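Local coordinates for protein phosphoserine aminotransferase SerC (PDB 3FFR) that probably catalyses the PLP-dependent transamination that interconverts 3-phosphooxypyruvate and phosphoserine in serine biosynthesis, at residues I34-K39 and P241-A246; V44-S49 and R236-P241; E63-A68 and P229-K234. All blocks are in the same frame, centred on the assembly; numbering follows the deposited sequence.

Contact 1 of 3, residues I34-K39 and P241-A246. With SER (serine), chain B.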
loop_
_atom_site.group_PDB
_atom_site.type_symbol
_atom_site.label_atom_id
_atom_site.label_comp_id
_atom_site.label_asym_id
_atom_site.label_seq_id
_atom_site.Cartn_x
_atom_site.Cartn_y
_atom_site.Cartn_z
ATOM N N ILE A 34 2.884 -14.817 8.304
ATOM C CA ILE A 34 1.773 -14.945 9.256
ATOM C C ILE A 34 0.504 -14.304 8.712
ATOM O O ILE A 34 0.533 -13.344 7.923
ATOM C CB ILE A 34 2.109 -14.386 10.686
ATOM C CG1 ILE A 34 2.320 -12.863 10.622
ATOM C CG2 ILE A 34 3.317 -15.161 11.298
ATOM C CD1 ILE A 34 2.570 -12.184 11.932
ATOM N N SER A 35 -0.622 -14.868 9.127
ATOM C CA SER A 35 -1.918 -14.311 8.743
ATOM C C SER A 35 -2.138 -12.952 9.393
ATOM O O SER A 35 -1.818 -12.736 10.562
ATOM C CB SER A 35 -3.053 -15.228 9.188
ATOM O OG SER A 35 -4.290 -14.616 8.937
ATOM N N HIS A 36 -2.696 -12.056 8.604
ATOM C CA HIS A 36 -3.116 -10.729 9.069
ATOM C C HIS A 36 -4.356 -10.803 9.985
ATOM O O HIS A 36 -4.863 -9.776 10.461
ATOM C CB HIS A 36 -3.359 -9.775 7.890
ATOM C CG HIS A 36 -4.437 -10.217 6.955
ATOM N ND1 HIS A 36 -4.425 -11.441 6.319
ATOM C CD2 HIS A 36 -5.578 -9.606 6.568
ATOM C CE1 HIS A 36 -5.504 -11.552 5.571
ATOM N NE2 HIS A 36 -6.224 -10.460 5.711
ATOM N N ARG A 37 -4.847 -12.020 10.192
ATOM C CA ARG A 37 -5.990 -12.281 11.076
ATOM C C ARG A 37 -5.521 -13.044 12.337
ATOM O O ARG A 37 -6.340 -13.393 13.188
ATOM C CB ARG A 37 -7.069 -13.113 10.380
ATOM C CG ARG A 37 -7.583 -12.513 9.041
ATOM C CD ARG A 37 -8.286 -11.193 9.281
ATOM N NE ARG A 37 -8.731 -10.594 8.023
ATOM C CZ ARG A 37 -8.828 -9.279 7.840
ATOM N NH1 ARG A 37 -8.545 -8.447 8.827
ATOM N NH2 ARG A 37 -9.172 -8.817 6.659
ATOM N N SER A 38 -4.221 -13.314 12.420
ATOM C CA SER A 38 -3.619 -14.090 13.543
ATOM C C SER A 38 -3.369 -13.281 14.779
ATOM O O SER A 38 -3.257 -12.062 14.745
ATOM C CB SER A 38 -2.272 -14.711 13.125
ATOM O OG SER A 38 -1.252 -13.734 12.916
ATOM N N LYS A 39 -3.262 -13.986 15.904
ATOM C CA LYS A 39 -2.954 -13.305 17.153
ATOM C C LYS A 39 -1.583 -12.655 17.098
ATOM O O LYS A 39 -1.350 -11.571 17.649
ATOM C CB LYS A 39 -3.027 -14.255 18.358
ATOM C CG LYS A 39 -2.600 -13.567 19.659
ATOM N N PRO A 241 -8.821 -3.764 7.185
ATOM C CA PRO A 241 -9.838 -4.427 6.345
ATOM C C PRO A 241 -9.280 -5.391 5.314
ATOM O O PRO A 241 -9.792 -6.510 5.138
ATOM C CB PRO A 241 -10.518 -3.256 5.647
ATOM C CG PRO A 241 -10.369 -2.101 6.639
ATOM C CD PRO A 241 -8.952 -2.293 7.191
ATOM N N GLU A 242 -8.248 -4.930 4.650
ATOM C CA GLU A 242 -7.540 -5.692 3.618
ATOM C C GLU A 242 -6.218 -6.259 4.157
ATOM O O GLU A 242 -5.836 -5.948 5.282
ATOM C CB GLU A 242 -7.265 -4.800 2.406
ATOM C CG GLU A 242 -6.014 -3.910 2.511
ATOM C CD GLU A 242 -6.109 -2.671 3.438
ATOM O OE1 GLU A 242 -7.038 -2.527 4.258
ATOM O OE2 GLU A 242 -5.218 -1.809 3.341
ATOM N N THR A 243 -5.515 -7.087 3.369
ATOM C CA THR A 243 -4.212 -7.590 3.825
ATOM C C THR A 243 -3.236 -6.403 3.748
ATOM O O THR A 243 -3.010 -5.860 2.666
ATOM C CB THR A 243 -3.694 -8.773 3.010
ATOM O OG1 THR A 243 -4.778 -9.714 2.810
ATOM C CG2 THR A 243 -2.483 -9.444 3.732
ATOM N N PRO A 244 -2.651 -6.019 4.883
ATOM C CA PRO A 244 -1.824 -4.827 4.852
ATOM C C PRO A 244 -0.344 -5.088 4.686
ATOM O O PRO A 244 0.088 -6.229 4.634
ATOM C CB PRO A 244 -2.021 -4.291 6.247
ATOM C CG PRO A 244 -2.081 -5.500 7.087
ATOM C CD PRO A 244 -2.781 -6.552 6.264
ATOM N N ASN A 245 0.414 -4.004 4.755
ATOM C CA ASN A 245 1.882 -4.077 4.684
ATOM C C ASN A 245 2.415 -4.393 6.073
ATOM O O ASN A 245 2.861 -3.526 6.817
ATOM C CB ASN A 245 2.466 -2.783 4.161
ATOM C CG ASN A 245 3.954 -2.884 3.912
ATOM O OD1 ASN A 245 4.609 -3.853 4.341
ATOM N ND2 ASN A 245 4.515 -1.861 3.240
ATOM N N ALA A 246 2.322 -5.665 6.424
ATOM C CA ALA A 246 2.777 -6.149 7.733
ATOM C C ALA A 246 4.241 -5.878 8.003
ATOM O O ALA A 246 4.655 -5.640 9.141
ATOM C CB ALA A 246 2.456 -7.670 7.881
HETATM N N SER B . -8.493 -10.696 4.139
HETATM C CA SER B . -9.128 -12.016 3.963
HETATM C C SER B . -10.142 -12.152 5.048
HETATM O O SER B . -11.261 -11.718 4.779
HETATM C CB SER B . -8.126 -13.195 3.934
HETATM O OG SER B . -7.143 -13.075 2.864
HETATM O OXT SER B . -9.902 -12.619 6.157
#

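Contact 2 of 3, residues V44-S49 and R236-P241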
loop_
_atom_site.group_PDB
_atom_site.type_symbol
_atom_site.label_atom_id
_atom_site.label_comp_id
_atom_site.label_asym_id
_atom_site.label_seq_id
_atom_site.Cartn_x
_atom_site.Cartn_y
_atom_site.Cartn_z
ATOM N N VAL A 44 1.604 -7.439 16.646
ATOM C CA VAL A 44 2.482 -6.567 15.842
ATOM C C VAL A 44 1.779 -5.228 15.610
ATOM O O VAL A 44 2.331 -4.135 15.829
ATOM C CB VAL A 44 2.860 -7.258 14.498
ATOM C CG1 VAL A 44 3.537 -6.320 13.457
ATOM C CG2 VAL A 44 3.762 -8.514 14.783
ATOM N N TYR A 45 0.527 -5.353 15.219
ATOM C CA TYR A 45 -0.316 -4.176 14.960
ATOM C C TYR A 45 -0.350 -3.322 16.219
ATOM O O TYR A 45 -0.065 -2.121 16.188
ATOM C CB TYR A 45 -1.729 -4.601 14.537
ATOM C CG TYR A 45 -2.680 -3.464 14.322
ATOM C CD1 TYR A 45 -3.157 -2.701 15.406
ATOM C CD2 TYR A 45 -3.111 -3.138 13.052
ATOM C CE1 TYR A 45 -4.027 -1.633 15.199
ATOM C CE2 TYR A 45 -4.001 -2.089 12.827
ATOM C CZ TYR A 45 -4.443 -1.331 13.891
ATOM O OH TYR A 45 -5.284 -0.269 13.630
ATOM N N LYS A 46 -0.656 -3.943 17.346
ATOM C CA LYS A 46 -0.874 -3.198 18.590
ATOM C C LYS A 46 0.375 -2.517 19.055
ATOM O O LYS A 46 0.335 -1.410 19.593
ATOM C CB LYS A 46 -1.419 -4.118 19.688
ATOM C CG LYS A 46 -1.936 -3.389 20.888
ATOM C CD LYS A 46 -2.612 -4.375 21.821
ATOM C CE LYS A 46 -3.359 -3.653 22.946
ATOM N NZ LYS A 46 -2.475 -2.856 23.825
ATOM N N THR A 47 1.502 -3.149 18.796
ATOM C CA THR A 47 2.791 -2.543 19.180
ATOM C C THR A 47 2.994 -1.214 18.454
ATOM O O THR A 47 3.343 -0.198 19.054
ATOM C CB THR A 47 3.954 -3.490 18.858
ATOM O OG1 THR A 47 3.839 -4.669 19.675
ATOM C CG2 THR A 47 5.295 -2.831 19.093
ATOM N N ALA A 48 2.761 -1.237 17.144
ATOM C CA ALA A 48 2.916 -0.018 16.311
ATOM C C ALA A 48 1.908 1.034 16.724
ATOM O O ALA A 48 2.256 2.197 16.956
ATOM C CB ALA A 48 2.776 -0.341 14.812
ATOM N N SER A 49 0.652 0.616 16.856
ATOM C CA SER A 49 -0.430 1.564 17.256
ATOM C C SER A 49 -0.187 2.179 18.641
ATOM O O SER A 49 -0.188 3.409 18.825
ATOM C CB SER A 49 -1.797 0.867 17.180
ATOM O OG SER A 49 -2.861 1.745 17.476
ATOM N N ARG A 236 -10.126 -1.797 15.981
ATOM C CA ARG A 236 -10.559 -2.158 17.356
ATOM C C ARG A 236 -10.235 -3.615 17.739
ATOM O O ARG A 236 -10.203 -3.973 18.923
ATOM C CB ARG A 236 -12.012 -1.712 17.588
ATOM C CG ARG A 236 -12.002 -0.163 17.681
ATOM C CD ARG A 236 -13.342 0.542 17.759
ATOM N NE ARG A 236 -13.108 1.944 18.141
ATOM C CZ ARG A 236 -14.037 2.890 18.171
ATOM N NH1 ARG A 236 -15.285 2.609 17.811
ATOM N NH2 ARG A 236 -13.710 4.124 18.551
ATOM N N VAL A 237 -9.914 -4.421 16.737
ATOM C CA VAL A 237 -9.454 -5.796 16.936
ATOM C C VAL A 237 -8.000 -5.960 16.438
ATOM O O VAL A 237 -7.517 -7.057 16.171
ATOM C CB VAL A 237 -10.404 -6.858 16.366
ATOM C CG1 VAL A 237 -11.697 -6.852 17.201
ATOM C CG2 VAL A 237 -10.690 -6.673 14.822
ATOM N N ASN A 238 -7.313 -4.837 16.335
ATOM C CA ASN A 238 -5.891 -4.814 15.933
ATOM C C ASN A 238 -5.646 -5.410 14.564
ATOM O O ASN A 238 -4.680 -6.132 14.331
ATOM C CB ASN A 238 -5.024 -5.509 17.002
ATOM C CG ASN A 238 -5.100 -4.816 18.338
ATOM O OD1 ASN A 238 -5.549 -5.396 19.334
ATOM N ND2 ASN A 238 -4.672 -3.588 18.377
ATOM N N GLN A 239 -6.539 -5.037 13.647
ATOM C CA GLN A 239 -6.484 -5.479 12.252
ATOM C C GLN A 239 -6.806 -4.340 11.276
ATOM O O GLN A 239 -7.182 -3.243 11.670
ATOM C CB GLN A 239 -7.482 -6.630 12.039
ATOM C CG GLN A 239 -7.209 -7.865 12.865
ATOM C CD GLN A 239 -8.177 -9.007 12.576
ATOM O OE1 GLN A 239 -8.830 -9.022 11.551
ATOM N NE2 GLN A 239 -8.256 -9.956 13.475
ATOM N N THR A 240 -6.696 -4.701 10.006
ATOM C CA THR A 240 -7.033 -3.835 8.850
ATOM C C THR A 240 -8.067 -4.529 7.998
ATOM O O THR A 240 -8.200 -5.741 8.041
ATOM C CB THR A 240 -5.791 -3.517 8.010
ATOM O OG1 THR A 240 -5.166 -4.731 7.594
ATOM C CG2 THR A 240 -4.755 -2.680 8.852
ATOM N N PRO A 241 -8.821 -3.764 7.185
ATOM C CA PRO A 241 -9.838 -4.427 6.345
ATOM C C PRO A 241 -9.280 -5.391 5.314
ATOM O O PRO A 241 -9.792 -6.510 5.138
ATOM C CB PRO A 241 -10.518 -3.256 5.647
ATOM C CG PRO A 241 -10.369 -2.101 6.639
ATOM C CD PRO A 241 -8.952 -2.293 7.191
#

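Contact 3 of 3, residues E63-A68 and P229-K234. With P33 (3,6,9,12,15,18-hexaoxaicosane-1,20-diol), chain K.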
loop_
_atom_site.group_PDB
_atom_site.type_symbol
_atom_site.label_atom_id
_atom_site.label_comp_id
_atom_site.label_asym_id
_atom_site.label_seq_id
_atom_site.Cartn_x
_atom_site.Cartn_y
_atom_site.Cartn_z
ATOM N N GLU A 63 -7.628 8.028 17.462
ATOM C CA GLU A 63 -7.301 6.683 16.975
ATOM C C GLU A 63 -6.217 6.756 15.888
ATOM O O GLU A 63 -5.967 7.806 15.296
ATOM C CB GLU A 63 -8.535 5.977 16.445
ATOM C CG GLU A 63 -8.216 4.537 16.128
ATOM C CD GLU A 63 -7.730 3.781 17.348
ATOM O OE1 GLU A 63 -8.624 3.463 18.179
ATOM O OE2 GLU A 63 -6.494 3.509 17.460
ATOM N N VAL A 64 -5.568 5.621 15.680
ATOM C CA VAL A 64 -4.516 5.487 14.699
ATOM C C VAL A 64 -5.010 4.499 13.660
ATOM O O VAL A 64 -5.415 3.396 14.025
ATOM C CB VAL A 64 -3.222 4.908 15.341
ATOM C CG1 VAL A 64 -2.192 4.506 14.265
ATOM C CG2 VAL A 64 -2.585 5.868 16.318
ATOM N N LEU A 65 -4.967 4.889 12.385
ATOM C CA LEU A 65 -5.350 4.026 11.265
ATOM C C LEU A 65 -4.213 3.890 10.261
ATOM O O LEU A 65 -3.489 4.840 9.973
ATOM C CB LEU A 65 -6.606 4.530 10.517
ATOM C CG LEU A 65 -7.841 4.732 11.408
ATOM C CD1 LEU A 65 -8.984 5.294 10.515
ATOM C CD2 LEU A 65 -8.270 3.417 12.133
ATOM N N PHE A 66 -4.068 2.671 9.760
ATOM C CA PHE A 66 -3.064 2.370 8.752
ATOM C C PHE A 66 -3.633 2.227 7.332
ATOM O O PHE A 66 -4.611 1.504 7.091
ATOM C CB PHE A 66 -2.294 1.101 9.084
ATOM C CG PHE A 66 -1.555 1.157 10.394
ATOM C CD1 PHE A 66 -0.575 2.116 10.639
ATOM C CD2 PHE A 66 -1.853 0.265 11.394
ATOM C CE1 PHE A 66 0.103 2.155 11.851
ATOM C CE2 PHE A 66 -1.172 0.301 12.612
ATOM C CZ PHE A 66 -0.213 1.250 12.843
ATOM N N LEU A 67 -2.992 2.959 6.426
ATOM C CA LEU A 67 -3.323 2.984 4.989
ATOM C C LEU A 67 -2.056 2.763 4.152
ATOM O O LEU A 67 -0.978 2.468 4.690
ATOM C CB LEU A 67 -4.073 4.245 4.575
ATOM C CG LEU A 67 -5.388 4.502 5.337
ATOM C CD1 LEU A 67 -5.184 5.126 6.714
ATOM C CD2 LEU A 67 -6.374 5.375 4.478
ATOM N N ALA A 68 -2.163 2.935 2.836
ATOM C CA ALA A 68 -1.030 2.553 1.952
ATOM C C ALA A 68 -0.023 3.660 1.747
ATOM O O ALA A 68 1.149 3.420 1.482
ATOM C CB ALA A 68 -1.571 2.099 0.573
ATOM N N PRO A 229 -15.458 4.040 9.121
ATOM C CA PRO A 229 -16.068 2.964 9.911
ATOM C C PRO A 229 -15.505 1.587 9.628
ATOM O O PRO A 229 -15.329 0.780 10.544
ATOM C CB PRO A 229 -17.545 3.075 9.548
ATOM C CG PRO A 229 -17.717 4.540 9.298
ATOM C CD PRO A 229 -16.488 4.903 8.522
ATOM N N SER A 230 -15.185 1.346 8.376
ATOM C CA SER A 230 -14.594 0.062 7.978
ATOM C C SER A 230 -13.240 -0.128 8.686
ATOM O O SER A 230 -12.970 -1.148 9.301
ATOM C CB SER A 230 -14.476 -0.053 6.467
ATOM O OG SER A 230 -13.716 -1.196 6.080
HETATM N N MSE A 231 -12.401 0.899 8.606
HETATM C CA MSE A 231 -11.057 0.839 9.195
HETATM C C MSE A 231 -11.104 0.762 10.716
HETATM O O MSE A 231 -10.297 0.040 11.353
HETATM C CB MSE A 231 -10.217 2.033 8.733
HETATM C CG MSE A 231 -9.816 1.972 7.261
HETATM SE SE MSE A 231 -8.608 3.365 6.765
HETATM C CE MSE A 231 -9.847 4.853 6.854
ATOM N N LEU A 232 -12.068 1.474 11.291
ATOM C CA LEU A 232 -12.197 1.582 12.737
ATOM C C LEU A 232 -12.618 0.265 13.355
ATOM O O LEU A 232 -12.081 -0.162 14.389
ATOM C CB LEU A 232 -13.154 2.725 13.115
ATOM C CG LEU A 232 -13.163 3.246 14.551
ATOM C CD1 LEU A 232 -11.739 3.712 14.988
ATOM C CD2 LEU A 232 -14.177 4.393 14.604
ATOM N N GLU A 233 -13.544 -0.398 12.686
ATOM C CA GLU A 233 -14.073 -1.659 13.161
ATOM C C GLU A 233 -12.919 -2.668 13.287
ATOM O O GLU A 233 -12.802 -3.408 14.283
ATOM C CB GLU A 233 -15.138 -2.140 12.188
ATOM C CG GLU A 233 -15.801 -3.410 12.540
ATOM C CD GLU A 233 -16.858 -3.772 11.522
ATOM O OE1 GLU A 233 -16.605 -3.619 10.293
ATOM O OE2 GLU A 233 -17.946 -4.200 11.954
ATOM N N LYS A 234 -12.065 -2.679 12.268
ATOM C CA LYS A 234 -10.906 -3.574 12.252
ATOM C C LYS A 234 -9.831 -3.101 13.241
ATOM O O LYS A 234 -9.243 -3.924 13.965
ATOM C CB LYS A 234 -10.354 -3.789 10.831
ATOM C CG LYS A 234 -11.196 -4.690 10.008
ATOM C CD LYS A 234 -11.127 -6.109 10.473
ATOM C CE LYS A 234 -11.750 -7.080 9.512
ATOM N NZ LYS A 234 -13.152 -7.291 9.764
HETATM O O4 P33 K . -12.480 8.508 19.361
HETATM C C3 P33 K . -12.186 7.106 19.315
HETATM C C2 P33 K . -10.977 6.689 20.151
HETATM O O1 P33 K . -10.573 5.367 19.712
#

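Contact 1 of 3, residues I34-K39 and P241-A246
Two neighbouring side chains of I34-K39, H36 and R37, reach across to P241-A246, and both also hold the bound serine. The backbone beneath them is set by S35, which starts a type I turn ending at S38; its OG accepts from R37 N at 2.9 Å, an ST turn. H36 comes next. Its CB packs on P244 CD at 3.7 Å, and its CG stands between the backbone N and the carbonyl carbon (chi1 61°), which carries the ring over to T243. The methyl CG2 of T243 sits squarely above one ring face, a CH-pi contact with 3.9 Å from that carbon to the centroid of H36, while R37 CG lies over the opposite face. Sandwiched in this way, the ring offers NE2 at its edge, where the serine N donates a hydrogen bond of 2.8 Å. The serine probably marks the substrate pocket of this class V, fold-type I aminotransferase dimer, a site built from both subunits: T243 OG1 is hydrogen-bonded to the lysine-PLP side chain of the second subunit, and Y329 OH of that subunit also binds the serine. R37 follows, with its guanidinium laid over H36 CD2. NE donates to the serine OXT at 3.0 Å and a fairly straight 162°, whereas NH2 gives P241 O a more bent bond of 2.8 Å, approaching from above the carbonyl plane. NH1 turns to Q239 OE1 and T240 O. A leucine here would probably leave the ligand carboxylate without its charged mate and the carbonyl of P241 without this donor. At S38, OG donates to S35 O over 2.6 Å and caps F41 N, opening helix 39-55.

Contact 2 of 3, residues V44-S49 and R236-P241
The Y45 ring overlaps the backbone of N238: the alpha carbon of N238 lies over one face, 3.8 Å from CA to the ring centroid of Y45, a CH-pi contact. Just there helix 228-235 ends in a Schellman motif, with N238 as its C-prime residue at positive phi (60°), so the turn that closes one helix is laid against the flank of helix 39-55. Having CG anti to the backbone N (chi1 177°) sends the Y45 ring out from its helix and across the turn, with CE2 coming to 3.6 Å from Q239 O. Near the ring plane, at the edge, the methyl CG2 of T240 touches the same CE2 more loosely. The N238 amide is tilted 61° from the ring and wedges between two residues of the helix, its ND2 3.5 Å from Y45 CD1 and equally close to K46 CB. K46 contributes only aliphatic carbon to this edge; its NZ goes to D50 in a salt bridge. No hydrogen bond joins the two segments, and one polar atom pays for the packing: N238 O, 3.3 Å from Y45 CB, is buried without a partner in the model.

Contact 3 of 3, residues E63-A68 and P229-K234
Strand 63-67 and helix 229-234 cross at 110°, their axes 8.9 Å apart at the closest, with L65 facing M231 where the backbones come nearest. M231, modelled as selenomethionine, has the largest share of the contact on the helix side. Its chain leaves the helix extended and bends only at the end (chi3 -71°), which brings the SE up to L67 and folds the CE methyl back to L65. The M231 and L67 side chains cross at about a right angle, the SE lying 3.7 Å from L67 CG, with both methyls of L67 scarcely farther away. L65 approaches with its two branches: CD1 touches M231 CE at 3.8 Å, and CD2 leans over the helix backbone, 4.0 Å from M231 O. The strand is an outermost member of the seven-stranded mixed sheet of the PLP-binding domain, in which its neighbour 200-205 alone runs opposite to the rest, the hallmark order of fold-type I aminotransferases; the helix packs over one face of that edge, and W202 on the neighbouring strand adds to the cover on M231. Toward the start of the strand the packing turns mixed. E63 lays its CG against L232 CD1 at 3.8 Å, using only the aliphatic part of its chain. The carboxylate folds back over its own backbone: OE2 accepts from V64 N at 2.9 Å in a nearly straight bond (169°), on the anti side, and also forms a salt bridge with K53. E63 OE1 weakly accepts, at 3.1 Å, from O1 of a polyether chain that probably came from the crystallisation liquor.

All three contacts lie on the same side of the chain's centre and close on the run from helix 228-235 to helix 246-262. Contacts 1 and 3 are buried, contact 2 only partly, yet the two buried ones differ: contact 1 is polar and charged, sitting in the ligand pocket at the dimer interface, whereas contact 3 is mainly an apolar strand-helix core, with the M231 side chain about 13 Å from a bound serine. The centre of contact 2 is about 9 Å from those of the other two, and it shares P241 with contact 1. P241 also packs its CG on S230 OG of contact 3, and Y45 meets F66 edge-to-face, joining contact 2 to its strand.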